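Local structure of alginate lyase (Chitinophaga sp. MD30, 6KCW) at residues I40-T44 with I230-N234; T162-Y168 with R180-N186. The protein cleaves alginate as a polysaccharide lyase of family 36, using lysine as both catalytic base and catalytic acid. All coordinates share one frame; numbering follows the deposited sequence.

Contact 1 of 2, residues I40-T44 with I230-N234; sequences ISDGT and IYYDN. With CA (calcium ion), chain C.
Gly43 and Asp233 meet across a calcium site built where the turn between strands 38-41 and 44-49 comes up beside strand 228-241. Gly43 gives its backbone O, 2.3 Å from the calcium. Asp233 binds the ion with both carboxylate oxygens, OD1 lying 2.5 Å and OD2 2.7 Å from the metal, a bidentate grip. Two waters, the backbone O of Asn9 and OD1 of Asn11 complete a shell of seven oxygens. The turn from Ser41 to Thr44 is type I', and Gly43 sits in it with positive phi (77°), its carbonyl directed at the ion. Thr44, the last residue of the turn, projects onto strand 228-241. Its CG2 methyl packs on the carboxylate, 3.3 Å from Asp233 OD2, and the two side chains run at about a right angle. The other branch, OG1, stands between the backbone N and the carbonyl carbon of its own residue (chi1 80°). From there it donates to Ser41 O inside the turn, 3.1 Å away, reaching that oxygen from the same face as Thr44 N, while lying at the edge of the Tyr231 ring near CD2. Farther along this ring, Ser41 CB meets the edge in plane, 3.8 Å from Tyr231 CE2. A water joins Ser41 OG to Tyr231 OH, and Arg79 makes a cation-pi contact with the ring. No direct hydrogen bond links the two segments, so the polar connection runs through calcium and water; the carboxylate charge is probably offset largely by the metal, which ties turn, strand and N-terminal loop together.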
loop_
_atom_site.group_PDB
_atom_site.type_symbol
_atom_site.label_atom_id
_atom_site.label_comp_id
_atom_site.label_asym_id
_atom_site.label_seq_id
_atom_site.Cartn_x
_atom_site.Cartn_y
_atom_site.Cartn_z
ATOM N N ILE A 40 13.160 9.249 10.279
ATOM C CA ILE A 40 14.150 8.197 10.092
ATOM C C ILE A 40 14.563 7.694 11.467
ATOM O O ILE A 40 15.130 8.438 12.271
ATOM C CB ILE A 40 15.368 8.685 9.295
ATOM C CG1 ILE A 40 14.955 9.207 7.929
ATOM C CG2 ILE A 40 16.341 7.519 9.054
ATOM C CD1 ILE A 40 14.473 8.089 6.984
ATOM N N SER A 41 14.275 6.432 11.735
ATOM C CA SER A 41 14.637 5.779 12.986
ATOM C C SER A 41 15.618 4.654 12.649
ATOM O O SER A 41 15.213 3.587 12.172
ATOM C CB SER A 41 13.387 5.265 13.700
ATOM O OG SER A 41 13.721 4.485 14.835
ATOM N N ASP A 42 16.913 4.905 12.867
ATOM C CA ASP A 42 17.963 3.892 12.694
ATOM C C ASP A 42 17.988 3.338 11.270
ATOM O O ASP A 42 17.975 2.123 11.049
ATOM C CB ASP A 42 17.806 2.757 13.709
ATOM C CG ASP A 42 18.901 2.753 14.760
ATOM O OD1 ASP A 42 19.588 3.788 14.921
ATOM O OD2 ASP A 42 19.078 1.707 15.425
ATOM N N GLY A 43 18.039 4.237 10.293
ATOM C CA GLY A 43 18.157 3.808 8.916
ATOM C C GLY A 43 16.887 3.294 8.271
ATOM O O GLY A 43 16.944 2.851 7.119
ATOM N N THR A 44 15.745 3.341 8.959
ATOM C CA THR A 44 14.455 2.996 8.373
ATOM C C THR A 44 13.524 4.193 8.454
ATOM O O THR A 44 13.778 5.163 9.171
ATOM C CB THR A 44 13.798 1.797 9.074
ATOM O OG1 THR A 44 13.161 2.234 10.281
ATOM C CG2 THR A 44 14.835 0.736 9.407
ATOM N N ILE A 230 4.987 2.404 12.519
ATOM C CA ILE A 230 5.290 1.387 11.520
ATOM C C ILE A 230 6.593 1.787 10.839
ATOM O O ILE A 230 6.822 2.970 10.561
ATOM C CB ILE A 230 4.141 1.241 10.492
ATOM C CG1 ILE A 230 2.848 0.797 11.183
ATOM C CG2 ILE A 230 4.516 0.275 9.371
ATOM C CD1 ILE A 230 1.608 1.076 10.386
ATOM N N TYR A 231 7.456 0.812 10.581
ATOM C CA TYR A 231 8.764 1.080 10.001
ATOM C C TYR A 231 8.896 0.388 8.651
ATOM O O TYR A 231 8.662 -0.819 8.541
ATOM C CB TYR A 231 9.869 0.608 10.937
ATOM C CG TYR A 231 9.801 1.152 12.351
ATOM C CD1 TYR A 231 8.991 0.554 13.310
ATOM C CD2 TYR A 231 10.568 2.243 12.733
ATOM C CE1 TYR A 231 8.947 1.034 14.606
ATOM C CE2 TYR A 231 10.529 2.724 14.027
ATOM C CZ TYR A 231 9.719 2.114 14.951
ATOM O OH TYR A 231 9.676 2.594 16.228
ATOM N N TYR A 232 9.287 1.151 7.635
ATOM C CA TYR A 232 9.571 0.637 6.305
ATOM C C TYR A 232 11.063 0.749 5.993
ATOM O O TYR A 232 11.781 1.583 6.554
ATOM C CB TYR A 232 8.753 1.390 5.245
ATOM C CG TYR A 232 7.263 1.433 5.535
ATOM C CD1 TYR A 232 6.451 0.332 5.272
ATOM C CD2 TYR A 232 6.664 2.574 6.064
ATOM C CE1 TYR A 232 5.089 0.370 5.531
ATOM C CE2 TYR A 232 5.316 2.609 6.334
ATOM C CZ TYR A 232 4.531 1.502 6.061
ATOM O OH TYR A 232 3.184 1.527 6.322
ATOM N N ASP A 233 11.522 -0.092 5.065
ATOM C CA ASP A 233 12.921 -0.084 4.661
ATOM C C ASP A 233 13.060 -0.728 3.286
ATOM O O ASP A 233 12.220 -1.533 2.864
ATOM C CB ASP A 233 13.792 -0.829 5.678
ATOM C CG ASP A 233 15.231 -0.356 5.674
ATOM O OD1 ASP A 233 15.632 0.311 4.692
ATOM O OD2 ASP A 233 15.950 -0.651 6.657
ATOM N N ASN A 234 14.137 -0.351 2.591
ATOM C CA ASN A 234 14.635 -1.094 1.435
ATOM C C ASN A 234 13.623 -1.137 0.292
ATOM O O ASN A 234 13.360 -2.195 -0.288
ATOM C CB ASN A 234 15.045 -2.509 1.847
ATOM C CG ASN A 234 16.183 -2.512 2.851
ATOM O OD1 ASN A 234 17.185 -1.832 2.659
ATOM N ND2 ASN A 234 16.026 -3.265 3.933
HETATM CA CA CA C . 17.709 1.143 5.760
HETATM O O HOH W 1 12.043 4.417 16.906
HETATM O O HOH W 2 19.101 0.432 7.205
HETATM O O HOH W 3 18.685 -0.797 4.204
#

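Contact 2 of 2, residues T162-Y168 with R180-N186; sequences TYHVHVY and RAQIIIN
The imidazole of His166 meets Ile184 and Gln182 at its edge, in the ring plane: Ile184 CG1 lies 3.8 Å from His166 CD2, and Gln182 OE1 lies 3.5 Å from the same carbon. The Gln182 amide plane is turned 50° from the ring. A water, also in the ring plane, binds His166 NE2; its approach to Gln182 OE1 is too short to be trusted. With ND1 hydrogen-bonded to Asp75 and NE2 to the water, the ring's rotation is probably fixed. The Tyr168 ring has Gln182 CB at its edge, while Arg180 CG approaches obliquely, 4.1 Å from Tyr168 CE2; the guanidinium is turned steeply to the ring and pairs with Asp192. Asn186 ND2 comes up obliquely to the Tyr163 ring, 3.6 Å from CD1. The side chains of His166, Tyr168, Gln182 and Ile184 stand on one face of a beta hairpin, in which strands 162-170 and 179-185 run antiparallel within the larger sheet of a beta-sandwich, as in the concanavalin-like clan. His166 with Ile184 and Tyr168 with Gln182 are hydrogen-bonded pairs; His166 N to Ile184 O is short (2.6 Å) and almost straight at 177°. Val165, Val167, Ile183 and Ile185 make up the other, buried apolar face, where Ile183 touches Leu116, and Val165 and Ile185 touch Met118, of the second sheet; Val167 CG2 lies beside Ile183 CG1 at 4.1 Å. Asn186, just past its strand, folds its amide back: chi1 of -73° places CG beside its own N, and OD1 accepts from His164 N at 3.2 Å.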
loop_
_atom_site.group_PDB
_atom_site.type_symbol
_atom_site.label_atom_id
_atom_site.label_comp_id
_atom_site.label_asym_id
_atom_site.label_seq_id
_atom_site.Cartn_x
_atom_site.Cartn_y
_atom_site.Cartn_z
ATOM N N THR A 162 10.023 -8.104 11.164
ATOM C CA THR A 162 10.146 -7.564 9.817
ATOM C C THR A 162 9.563 -8.531 8.797
ATOM O O THR A 162 9.892 -9.724 8.788
ATOM C CB THR A 162 11.593 -7.278 9.440
ATOM O OG1 THR A 162 12.285 -6.662 10.537
ATOM C CG2 THR A 162 11.605 -6.348 8.227
ATOM N N TYR A 163 8.709 -7.999 7.922
ATOM C CA TYR A 163 8.089 -8.759 6.846
ATOM C C TYR A 163 8.491 -8.146 5.513
ATOM O O TYR A 163 8.274 -6.949 5.289
ATOM C CB TYR A 163 6.571 -8.766 7.005
ATOM C CG TYR A 163 6.114 -9.515 8.231
ATOM C CD1 TYR A 163 5.937 -10.901 8.211
ATOM C CD2 TYR A 163 5.875 -8.845 9.410
ATOM C CE1 TYR A 163 5.524 -11.585 9.348
ATOM C CE2 TYR A 163 5.463 -9.511 10.541
ATOM C CZ TYR A 163 5.284 -10.869 10.514
ATOM O OH TYR A 163 4.869 -11.491 11.671
ATOM N N HIS A 164 9.101 -8.954 4.643
ATOM C CA HIS A 164 9.374 -8.494 3.289
ATOM C C HIS A 164 8.149 -8.697 2.413
ATOM O O HIS A 164 7.548 -9.777 2.415
ATOM C CB HIS A 164 10.561 -9.214 2.660
ATOM C CG HIS A 164 10.972 -8.615 1.350
ATOM N ND1 HIS A 164 11.824 -7.535 1.262
ATOM C CD2 HIS A 164 10.608 -8.908 0.081
ATOM C CE1 HIS A 164 11.982 -7.201 -0.006
ATOM N NE2 HIS A 164 11.253 -8.018 -0.744
ATOM N N VAL A 165 7.801 -7.658 1.652
ATOM C CA VAL A 165 6.630 -7.642 0.784
ATOM C C VAL A 165 7.099 -7.435 -0.651
ATOM O O VAL A 165 7.847 -6.485 -0.933
ATOM C CB VAL A 165 5.655 -6.528 1.196
ATOM C CG1 VAL A 165 4.309 -6.685 0.494
ATOM C CG2 VAL A 165 5.511 -6.485 2.711
ATOM N N HIS A 166 6.679 -8.332 -1.543
ATOM C CA HIS A 166 6.790 -8.158 -2.987
ATOM C C HIS A 166 5.390 -7.980 -3.584
ATOM O O HIS A 166 4.471 -8.753 -3.276
ATOM C CB HIS A 166 7.494 -9.359 -3.633
ATOM C CG HIS A 166 7.547 -9.293 -5.126
ATOM N ND1 HIS A 166 8.422 -8.470 -5.803
ATOM C CD2 HIS A 166 6.816 -9.922 -6.074
ATOM C CE1 HIS A 166 8.232 -8.602 -7.103
ATOM N NE2 HIS A 166 7.256 -9.470 -7.294
ATOM N N VAL A 167 5.225 -6.957 -4.423
ATOM C CA VAL A 167 3.969 -6.696 -5.118
ATOM C C VAL A 167 4.249 -6.664 -6.614
ATOM O O VAL A 167 5.252 -6.091 -7.050
ATOM C CB VAL A 167 3.326 -5.373 -4.652
ATOM C CG1 VAL A 167 2.335 -4.868 -5.668
ATOM C CG2 VAL A 167 2.674 -5.542 -3.289
ATOM N N TYR A 168 3.378 -7.302 -7.392
ATOM C CA TYR A 168 3.460 -7.325 -8.847
ATOM C C TYR A 168 2.076 -7.052 -9.407
ATOM O O TYR A 168 1.094 -7.650 -8.951
ATOM C CB TYR A 168 3.965 -8.678 -9.367
ATOM C CG TYR A 168 3.874 -8.834 -10.873
ATOM C CD1 TYR A 168 4.496 -7.927 -11.716
ATOM C CD2 TYR A 168 3.193 -9.903 -11.450
ATOM C CE1 TYR A 168 4.437 -8.063 -13.089
ATOM C CE2 TYR A 168 3.123 -10.048 -12.834
ATOM C CZ TYR A 168 3.755 -9.120 -13.646
ATOM O OH TYR A 168 3.698 -9.228 -15.018
ATOM N N ARG A 180 -3.147 -8.786 -13.756
ATOM C CA ARG A 180 -2.569 -9.582 -12.682
ATOM C C ARG A 180 -2.443 -8.737 -11.425
ATOM O O ARG A 180 -2.039 -7.575 -11.497
ATOM C CB ARG A 180 -1.184 -10.123 -13.072
ATOM C CG ARG A 180 -0.743 -11.321 -12.259
ATOM C CD ARG A 180 -1.172 -12.638 -12.946
ATOM N NE ARG A 180 -0.480 -13.776 -12.339
ATOM C CZ ARG A 180 0.548 -14.418 -12.890
ATOM N NH1 ARG A 180 0.998 -14.055 -14.084
ATOM N NH2 ARG A 180 1.110 -15.442 -12.257
ATOM N N ALA A 181 -2.752 -9.339 -10.275
ATOM C CA ALA A 181 -2.475 -8.737 -8.971
ATOM C C ALA A 181 -1.767 -9.763 -8.095
ATOM O O ALA A 181 -2.286 -10.863 -7.890
ATOM C CB ALA A 181 -3.771 -8.257 -8.300
ATOM N N GLN A 182 -0.599 -9.411 -7.566
ATOM C CA GLN A 182 0.189 -10.370 -6.801
ATOM C C GLN A 182 0.799 -9.712 -5.574
ATOM O O GLN A 182 1.351 -8.609 -5.662
ATOM C CB GLN A 182 1.296 -10.982 -7.666
ATOM C CG GLN A 182 2.241 -11.940 -6.931
ATOM C CD GLN A 182 3.366 -12.459 -7.823
ATOM O OE1 GLN A 182 4.515 -12.025 -7.715
ATOM N NE2 GLN A 182 3.034 -13.389 -8.706
ATOM N N ILE A 183 0.717 -10.408 -4.435
ATOM C CA ILE A 183 1.397 -10.020 -3.200
ATOM C C ILE A 183 2.166 -11.215 -2.652
ATOM O O ILE A 183 1.586 -12.283 -2.433
ATOM C CB ILE A 183 0.410 -9.516 -2.134
ATOM C CG1 ILE A 183 -0.309 -8.251 -2.614
ATOM C CG2 ILE A 183 1.154 -9.263 -0.812
ATOM C CD1 ILE A 183 -1.448 -7.856 -1.739
ATOM N N ILE A 184 3.460 -11.026 -2.398
ATOM C CA ILE A 184 4.336 -12.069 -1.861
ATOM C C ILE A 184 4.959 -11.539 -0.576
ATOM O O ILE A 184 5.588 -10.474 -0.582
ATOM C CB ILE A 184 5.434 -12.477 -2.864
ATOM C CG1 ILE A 184 4.859 -12.684 -4.270
ATOM C CG2 ILE A 184 6.142 -13.749 -2.395
ATOM C CD1 ILE A 184 4.041 -13.958 -4.433
ATOM N N ILE A 185 4.777 -12.268 0.523
ATOM C CA ILE A 185 5.269 -11.852 1.833
ATOM C C ILE A 185 6.178 -12.950 2.365
ATOM O O ILE A 185 5.748 -14.103 2.508
ATOM C CB ILE A 185 4.121 -11.553 2.813
ATOM C CG1 ILE A 185 3.221 -10.448 2.262
ATOM C CG2 ILE A 185 4.653 -11.141 4.184
ATOM C CD1 ILE A 185 2.044 -10.161 3.152
ATOM N N ASN A 186 7.428 -12.591 2.668
ATOM C CA ASN A 186 8.425 -13.567 3.090
ATOM C C ASN A 186 8.507 -14.722 2.093
ATOM O O ASN A 186 8.520 -15.889 2.478
ATOM C CB ASN A 186 8.128 -14.107 4.491
ATOM C CG ASN A 186 8.416 -13.110 5.581
ATOM O OD1 ASN A 186 9.009 -12.064 5.337
ATOM N ND2 ASN A 186 8.013 -13.442 6.805
HETATM O O HOH W 4 6.303 -11.097 -9.107
#

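Overall arrangement
Contacts 1 and 2 both belong to the larger antiparallel sheet, with centres about 18 Å apart and nearest atoms about 5 Å apart, yet they do not touch. Strand 71-80 connects them, pairing with strand 228-241 on one side and with strand 162-170 on the other. Asp77 on this strand reaches both: OD2 hydrogen-bonds Asn234 ND2 of contact 1, and OD1 hydrogen-bonds ND1 of His164 in contact 2, whose NE2 is hydrogen-bonded to Asp75. Calcium belongs to contact 1, although the side chain of Thr162 in contact 2 comes within about 10 Å of it. In sequence, the hairpin of contact 2 falls between the two segments of contact 1, 40-44 and 230-234.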